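PDB 2GE3: probable acetyltransferase, which probably transfers the acetyl group of acetyl coenzyme A to an acceptor, as a member of the GNAT acetyltransferase family. Local coordinates for residues A[63-76]-A[88-102]. Residues are numbered along the deposited sequence; the frame is centred on the assembly and turned at random.
Sequences AIADGDVIGWCDIR and TLGMGILPAYRNKGL. With ACO (acetyl coenzyme *a), chain E.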
loop_
_atom_site.group_PDB
_atom_site.type_symbol
_atom_site.label_atom_id
_atom_site.label_comp_id
_atom_site.label_asym_id
_atom_site.label_seq_id
_atom_site.Cartn_x
_atom_site.Cartn_y
_atom_site.Cartn_z
ATOM N N ALA A 63 23.102 -9.671 2.051
ATOM C CA ALA A 63 24.307 -10.165 1.414
ATOM C C ALA A 63 25.482 -9.545 2.116
ATOM O O ALA A 63 25.577 -8.332 2.236
ATOM C CB ALA A 63 24.317 -9.872 -0.056
ATOM N N ILE A 64 26.415 -10.406 2.499
ATOM C CA ILE A 64 27.531 -10.051 3.328
ATOM C C ILE A 64 28.872 -10.194 2.559
ATOM O O ILE A 64 29.174 -11.291 1.974
ATOM C CB ILE A 64 27.541 -10.919 4.636
ATOM C CG1 ILE A 64 26.700 -10.193 5.663
ATOM C CG2 ILE A 64 28.956 -10.967 5.275
ATOM C CD1 ILE A 64 25.581 -10.757 5.784
ATOM N N ALA A 65 29.629 -9.105 2.523
ATOM C CA ALA A 65 30.967 -9.166 1.926
ATOM C C ALA A 65 31.991 -8.478 2.852
ATOM O O ALA A 65 31.847 -7.300 3.241
ATOM C CB ALA A 65 31.009 -8.543 0.476
ATOM N N ASP A 66 33.000 -9.256 3.233
ATOM C CA ASP A 66 34.026 -8.810 4.221
ATOM C C ASP A 66 33.377 -8.239 5.483
ATOM O O ASP A 66 33.652 -7.121 5.905
ATOM C CB ASP A 66 34.984 -7.812 3.572
ATOM C CG ASP A 66 35.892 -8.483 2.485
ATOM O OD1 ASP A 66 36.598 -9.510 2.789
ATOM O OD2 ASP A 66 35.915 -7.963 1.338
ATOM N N GLY A 67 32.484 -9.025 6.058
ATOM C CA GLY A 67 31.734 -8.584 7.218
ATOM C C GLY A 67 30.665 -7.503 7.011
ATOM O O GLY A 67 29.819 -7.354 7.887
ATOM N N ASP A 68 30.680 -6.740 5.919
ATOM C CA ASP A 68 29.680 -5.644 5.735
ATOM C C ASP A 68 28.407 -6.206 5.042
ATOM O O ASP A 68 28.536 -7.133 4.260
ATOM C CB ASP A 68 30.274 -4.498 4.864
ATOM C CG ASP A 68 31.514 -3.754 5.528
ATOM O OD1 ASP A 68 31.299 -2.970 6.496
ATOM O OD2 ASP A 68 32.697 -3.875 5.046
ATOM N N VAL A 69 27.216 -5.626 5.326
ATOM C CA VAL A 69 25.973 -5.800 4.545
ATOM C C VAL A 69 26.133 -4.964 3.270
ATOM O O VAL A 69 26.282 -3.740 3.331
ATOM C CB VAL A 69 24.611 -5.435 5.319
ATOM C CG1 VAL A 69 23.357 -5.394 4.342
ATOM C CG2 VAL A 69 24.316 -6.411 6.521
ATOM N N ILE A 70 26.166 -5.643 2.115
ATOM C CA ILE A 70 26.267 -4.940 0.830
ATOM C C ILE A 70 24.949 -5.030 0.012
ATOM O O ILE A 70 24.823 -4.455 -1.061
ATOM C CB ILE A 70 27.529 -5.401 0.032
ATOM C CG1 ILE A 70 27.606 -6.907 -0.013
ATOM C CG2 ILE A 70 28.835 -4.986 0.699
ATOM C CD1 ILE A 70 27.447 -7.459 -1.361
ATOM N N GLY A 71 23.930 -5.656 0.600
ATOM C CA GLY A 71 22.691 -5.860 -0.086
ATOM C C GLY A 71 21.704 -6.540 0.831
ATOM O O GLY A 71 22.114 -7.118 1.786
ATOM N N TRP A 72 20.404 -6.432 0.502
ATOM C CA TRP A 72 19.324 -7.002 1.305
ATOM C C TRP A 72 18.111 -7.239 0.411
ATOM O O TRP A 72 17.980 -6.666 -0.637
ATOM C CB TRP A 72 18.936 -6.084 2.445
ATOM C CG TRP A 72 18.144 -4.891 1.983
ATOM C CD1 TRP A 72 16.771 -4.769 1.956
ATOM C CD2 TRP A 72 18.675 -3.661 1.479
ATOM N NE1 TRP A 72 16.435 -3.521 1.532
ATOM C CE2 TRP A 72 17.583 -2.824 1.222
ATOM C CE3 TRP A 72 20.002 -3.173 1.269
ATOM C CZ2 TRP A 72 17.732 -1.504 0.692
ATOM C CZ3 TRP A 72 20.151 -1.823 0.762
ATOM C CH2 TRP A 72 19.034 -1.046 0.475
ATOM N N CYS A 73 17.241 -8.120 0.854
ATOM C CA CYS A 73 16.003 -8.333 0.192
ATOM C C CYS A 73 15.079 -8.713 1.329
ATOM O O CYS A 73 15.408 -9.578 2.142
ATOM C CB CYS A 73 16.170 -9.440 -0.892
ATOM S SG CYS A 73 14.674 -9.885 -1.802
ATOM N N ASP A 74 13.887 -8.148 1.350
ATOM C CA ASP A 74 12.983 -8.508 2.406
ATOM C C ASP A 74 11.498 -8.514 2.005
ATOM O O ASP A 74 11.088 -7.906 1.008
ATOM C CB ASP A 74 13.254 -7.756 3.713
ATOM C CG ASP A 74 13.169 -6.222 3.594
ATOM O OD1 ASP A 74 12.365 -5.674 2.783
ATOM O OD2 ASP A 74 13.902 -5.546 4.396
ATOM N N ILE A 75 10.719 -9.298 2.744
ATOM C CA ILE A 75 9.289 -9.403 2.420
ATOM C C ILE A 75 8.498 -9.029 3.694
ATOM O O ILE A 75 8.649 -9.702 4.724
ATOM C CB ILE A 75 8.887 -10.778 1.741
ATOM C CG1 ILE A 75 9.589 -10.938 0.386
ATOM C CG2 ILE A 75 7.332 -10.902 1.515
ATOM C CD1 ILE A 75 9.399 -12.292 -0.380
ATOM N N ARG A 76 7.753 -7.916 3.648
ATOM C CA ARG A 76 6.827 -7.569 4.734
ATOM C C ARG A 76 5.402 -8.112 4.486
ATOM O O ARG A 76 4.717 -7.736 3.504
ATOM C CB ARG A 76 6.842 -6.067 5.047
ATOM C CG ARG A 76 6.247 -5.131 3.921
ATOM C CD ARG A 76 6.368 -3.600 4.262
ATOM N NE ARG A 76 7.718 -3.458 4.834
ATOM C CZ ARG A 76 8.796 -3.228 4.103
ATOM N NH1 ARG A 76 8.649 -3.052 2.773
ATOM N NH2 ARG A 76 9.999 -3.171 4.698
ATOM N N THR A 88 5.013 -7.694 0.732
ATOM C CA THR A 88 5.605 -6.663 -0.114
ATOM C C THR A 88 7.116 -6.802 -0.094
ATOM O O THR A 88 7.713 -6.844 0.975
ATOM C CB THR A 88 5.264 -5.290 0.379
ATOM O OG1 THR A 88 3.870 -5.196 0.429
ATOM C CG2 THR A 88 5.774 -4.142 -0.596
ATOM N N LEU A 89 7.702 -6.916 -1.262
ATOM C CA LEU A 89 9.146 -7.047 -1.415
ATOM C C LEU A 89 9.893 -5.674 -1.533
ATOM O O LEU A 89 9.407 -4.776 -2.182
ATOM C CB LEU A 89 9.481 -7.990 -2.602
ATOM C CG LEU A 89 10.975 -8.437 -2.805
ATOM C CD1 LEU A 89 11.018 -9.822 -3.311
ATOM C CD2 LEU A 89 11.587 -7.526 -3.780
ATOM N N GLY A 90 11.018 -5.501 -0.813
ATOM C CA GLY A 90 12.008 -4.431 -1.129
ATOM C C GLY A 90 13.440 -4.998 -1.128
ATOM O O GLY A 90 13.713 -6.028 -0.543
HETATM N N MSE A 91 14.342 -4.350 -1.835
HETATM C CA MSE A 91 15.695 -4.817 -1.938
HETATM C C MSE A 91 16.574 -3.736 -2.498
HETATM O O MSE A 91 16.075 -2.815 -3.171
HETATM C CB MSE A 91 15.771 -5.993 -2.874
HETATM C CG MSE A 91 15.394 -5.626 -4.258
HETATM SE SE MSE A 91 15.512 -7.381 -5.320
HETATM C CE MSE A 91 17.345 -8.103 -4.609
ATOM N N GLY A 92 17.874 -3.899 -2.259
ATOM C CA GLY A 92 18.859 -2.900 -2.658
ATOM C C GLY A 92 20.230 -3.510 -2.589
ATOM O O GLY A 92 20.499 -4.429 -1.794
ATOM N N ILE A 93 21.140 -2.989 -3.389
ATOM C CA ILE A 93 22.505 -3.494 -3.426
ATOM C C ILE A 93 23.396 -2.262 -3.629
ATOM O O ILE A 93 23.054 -1.403 -4.444
ATOM C CB ILE A 93 22.666 -4.557 -4.606
ATOM C CG1 ILE A 93 21.854 -5.826 -4.319
ATOM C CG2 ILE A 93 24.134 -4.945 -4.864
ATOM C CD1 ILE A 93 22.000 -6.910 -5.342
ATOM N N LEU A 94 24.532 -2.217 -2.917
ATOM C CA LEU A 94 25.535 -1.205 -3.060
ATOM C C LEU A 94 26.017 -1.182 -4.522
ATOM O O LEU A 94 26.113 -2.223 -5.144
ATOM C CB LEU A 94 26.717 -1.458 -2.081
ATOM C CG LEU A 94 26.402 -1.283 -0.587
ATOM C CD1 LEU A 94 27.688 -1.278 0.226
ATOM C CD2 LEU A 94 25.549 -0.008 -0.357
ATOM N N PRO A 95 26.279 0.018 -5.070
ATOM C CA PRO A 95 26.617 0.181 -6.494
ATOM C C PRO A 95 27.721 -0.744 -7.022
ATOM O O PRO A 95 27.548 -1.307 -8.143
ATOM C CB PRO A 95 27.018 1.657 -6.603
ATOM C CG PRO A 95 26.349 2.369 -5.461
ATOM C CD PRO A 95 26.260 1.309 -4.334
ATOM N N ALA A 96 28.820 -0.946 -6.261
ATOM C CA ALA A 96 29.890 -1.819 -6.702
ATOM C C ALA A 96 29.445 -3.272 -6.878
ATOM O O ALA A 96 30.129 -4.050 -7.533
ATOM C CB ALA A 96 31.133 -1.824 -5.628
ATOM N N TYR A 97 28.315 -3.675 -6.288
ATOM C CA TYR A 97 27.964 -5.113 -6.349
ATOM C C TYR A 97 26.803 -5.425 -7.288
ATOM O O TYR A 97 26.371 -6.537 -7.378
ATOM C CB TYR A 97 27.709 -5.624 -4.959
ATOM C CG TYR A 97 28.952 -5.565 -4.063
ATOM C CD1 TYR A 97 29.749 -6.719 -3.921
ATOM C CD2 TYR A 97 29.307 -4.405 -3.338
ATOM C CE1 TYR A 97 30.870 -6.723 -3.079
ATOM C CE2 TYR A 97 30.476 -4.389 -2.517
ATOM C CZ TYR A 97 31.222 -5.552 -2.399
ATOM O OH TYR A 97 32.314 -5.664 -1.572
ATOM N N ARG A 98 26.308 -4.412 -7.980
ATOM C CA ARG A 98 25.208 -4.608 -8.942
ATOM C C ARG A 98 25.647 -5.295 -10.209
ATOM O O ARG A 98 26.840 -5.298 -10.582
ATOM C CB ARG A 98 24.514 -3.287 -9.309
ATOM C CG ARG A 98 23.938 -2.578 -8.086
ATOM C CD ARG A 98 23.451 -1.152 -8.340
ATOM N NE ARG A 98 23.102 -0.554 -7.039
ATOM C CZ ARG A 98 22.940 0.724 -6.778
ATOM N NH1 ARG A 98 23.142 1.644 -7.738
ATOM N NH2 ARG A 98 22.658 1.090 -5.516
ATOM N N ASN A 99 24.619 -5.770 -10.915
ATOM C CA ASN A 99 24.732 -6.335 -12.229
ATOM C C ASN A 99 25.609 -7.559 -12.240
ATOM O O ASN A 99 26.191 -7.897 -13.248
ATOM C CB ASN A 99 25.219 -5.283 -13.253
ATOM C CG ASN A 99 24.683 -5.581 -14.676
ATOM O OD1 ASN A 99 25.327 -5.268 -15.679
ATOM N ND2 ASN A 99 23.536 -6.242 -14.750
ATOM N N LYS A 100 25.690 -8.281 -11.139
ATOM C CA LYS A 100 26.573 -9.451 -11.132
ATOM C C LYS A 100 25.793 -10.721 -10.684
ATOM O O LYS A 100 26.383 -11.676 -10.265
ATOM C CB LYS A 100 27.770 -9.184 -10.199
ATOM C CG LYS A 100 28.809 -8.109 -10.722
ATOM C CD LYS A 100 29.964 -7.954 -9.670
ATOM C CE LYS A 100 30.655 -6.617 -9.729
ATOM N NZ LYS A 100 29.688 -5.483 -9.922
ATOM N N GLY A 101 24.471 -10.703 -10.716
ATOM C CA GLY A 101 23.716 -11.896 -10.411
ATOM C C GLY A 101 23.353 -12.018 -8.939
ATOM O O GLY A 101 22.657 -12.980 -8.521
ATOM N N LEU A 102 23.817 -11.061 -8.153
ATOM C CA LEU A 102 23.567 -11.064 -6.718
ATOM C C LEU A 102 22.075 -10.765 -6.292
ATOM O O LEU A 102 21.512 -11.397 -5.353
ATOM C CB LEU A 102 24.522 -10.081 -6.035
ATOM C CG LEU A 102 24.352 -9.960 -4.521
ATOM C CD1 LEU A 102 24.759 -11.383 -3.837
ATOM C CD2 LEU A 102 25.249 -8.830 -4.050
HETATM N N1A ACO E . 18.502 -2.395 -18.720
HETATM C C2A ACO E . 17.992 -3.600 -18.975
HETATM N N3A ACO E . 18.450 -4.691 -18.334
HETATM C C4A ACO E . 19.465 -4.597 -17.438
HETATM C C5A ACO E . 20.042 -3.328 -17.104
HETATM C C6A ACO E . 19.505 -2.174 -17.817
HETATM N N6A ACO E . 20.051 -0.934 -17.479
HETATM N N7A ACO E . 21.085 -3.539 -16.205
HETATM C C8A ACO E . 21.139 -4.841 -15.921
HETATM N N9A ACO E . 20.198 -5.460 -16.684
HETATM C C1B ACO E . 19.923 -6.873 -16.629
HETATM C C2B ACO E . 21.130 -7.791 -16.529
HETATM O O2B ACO E . 21.466 -8.139 -17.890
HETATM C C3B ACO E . 20.441 -8.897 -15.717
HETATM O O3B ACO E . 19.526 -9.593 -16.578
HETATM P P3B ACO E . 19.869 -10.905 -17.503
HETATM O O7A ACO E . 20.830 -10.574 -18.639
HETATM O O8A ACO E . 18.443 -11.105 -18.022
HETATM O O9A ACO E . 20.597 -11.832 -16.587
HETATM C C4B ACO E . 19.516 -8.191 -14.725
HETATM O O4B ACO E . 19.155 -6.991 -15.397
HETATM C C5B ACO E . 20.262 -7.810 -13.415
HETATM O O5B ACO E . 20.411 -8.987 -12.636
HETATM P P1A ACO E . 21.250 -9.090 -11.341
HETATM O O1A ACO E . 20.696 -10.300 -10.688
HETATM O O2A ACO E . 22.634 -8.957 -11.939
HETATM O O3A ACO E . 20.771 -7.741 -10.577
HETATM P P2A ACO E . 21.444 -6.929 -9.421
HETATM O O4A ACO E . 22.450 -7.633 -8.565
HETATM O O5A ACO E . 21.905 -5.671 -10.105
HETATM O O6A ACO E . 20.136 -6.619 -8.471
HETATM C CBP ACO E . 18.775 -4.608 -8.184
HETATM C CCP ACO E . 19.049 -5.858 -9.038
HETATM C CDP ACO E . 17.712 -3.755 -8.954
HETATM C CEP ACO E . 18.277 -4.981 -6.788
HETATM C CAP ACO E . 20.080 -3.767 -7.882
HETATM O OAP ACO E . 20.599 -3.411 -9.140
HETATM C C9P ACO E . 19.976 -2.495 -7.087
HETATM O O9P ACO E . 20.085 -2.531 -5.862
HETATM N N8P ACO E . 19.787 -1.329 -7.737
HETATM C C7P ACO E . 19.570 -0.100 -6.938
HETATM C C6P ACO E . 18.378 -0.168 -6.006
HETATM C C5P ACO E . 17.074 -0.695 -6.555
HETATM O O5P ACO E . 16.689 -0.467 -7.698
HETATM N N4P ACO E . 16.316 -1.381 -5.689
HETATM C C3P ACO E . 15.221 -2.209 -6.154
HETATM C C2P ACO E . 14.127 -1.325 -6.701
HETATM S S1P ACO E . 13.373 -0.407 -5.381
HETATM C C ACO E . 12.056 -0.636 -6.383
HETATM O O ACO E . 12.085 -1.571 -7.136
HETATM C CH3 ACO E . 10.900 0.308 -6.165
#
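The indole of W72 lies flat over the backbone of M91 and G92 on the neighbouring strand. G92 CA stands 3.7 Å from the centroid of its six-membered ring and only 12° off the ring normal, a CH-pi contact, and M91 CA approaches the five-membered ring over the same face. A chi1 of 74° sets CG in the gap flanked by the residue's own N and C, which turns the indole across G92, whose lack of a side chain lets the ring come this close; F21 of helix 18-29 meets it edge-to-face. Beneath the ring, W72 and G92 form a hydrogen-bonded antiparallel pair, W72 N to G92 O being 3.0 Å. The same ladder runs through D74 with G90 to R76 with T88, while C73 and I75 pack against M91 and L89 on the side facing helix 102-117. This is the central hairpin of the GNAT fold, strands 68-77 and 86-93, followed by the pyrophosphate-binding loop. From M91 onward the chain serves the cofactor: M91 O accepts a weak bond from the pantetheine N4P, I93 N gives another to O9P, and in the loop after the strand N99 N donates a hydrogen bond to phosphate oxygen O5A (2.8 Å) and G101 N another to O2A of the other phosphate of the pyrophosphate. R98 grips I93 O side-on with NE and NH2, each 2.7 Å from that oxygen; its guanidinium lies between P95 CA on one face and C7P of the cofactor on the other, and E31 provides a salt-bridge partner. At the bulge where I70 and G71 both face A63, I70 O accepts a nearly straight bond (173°) from L94 N. I70 CD1 sits over the face of Y97, 3.8 Å from the ring centroid, and also touches L102 CD2 at 3.7 Å.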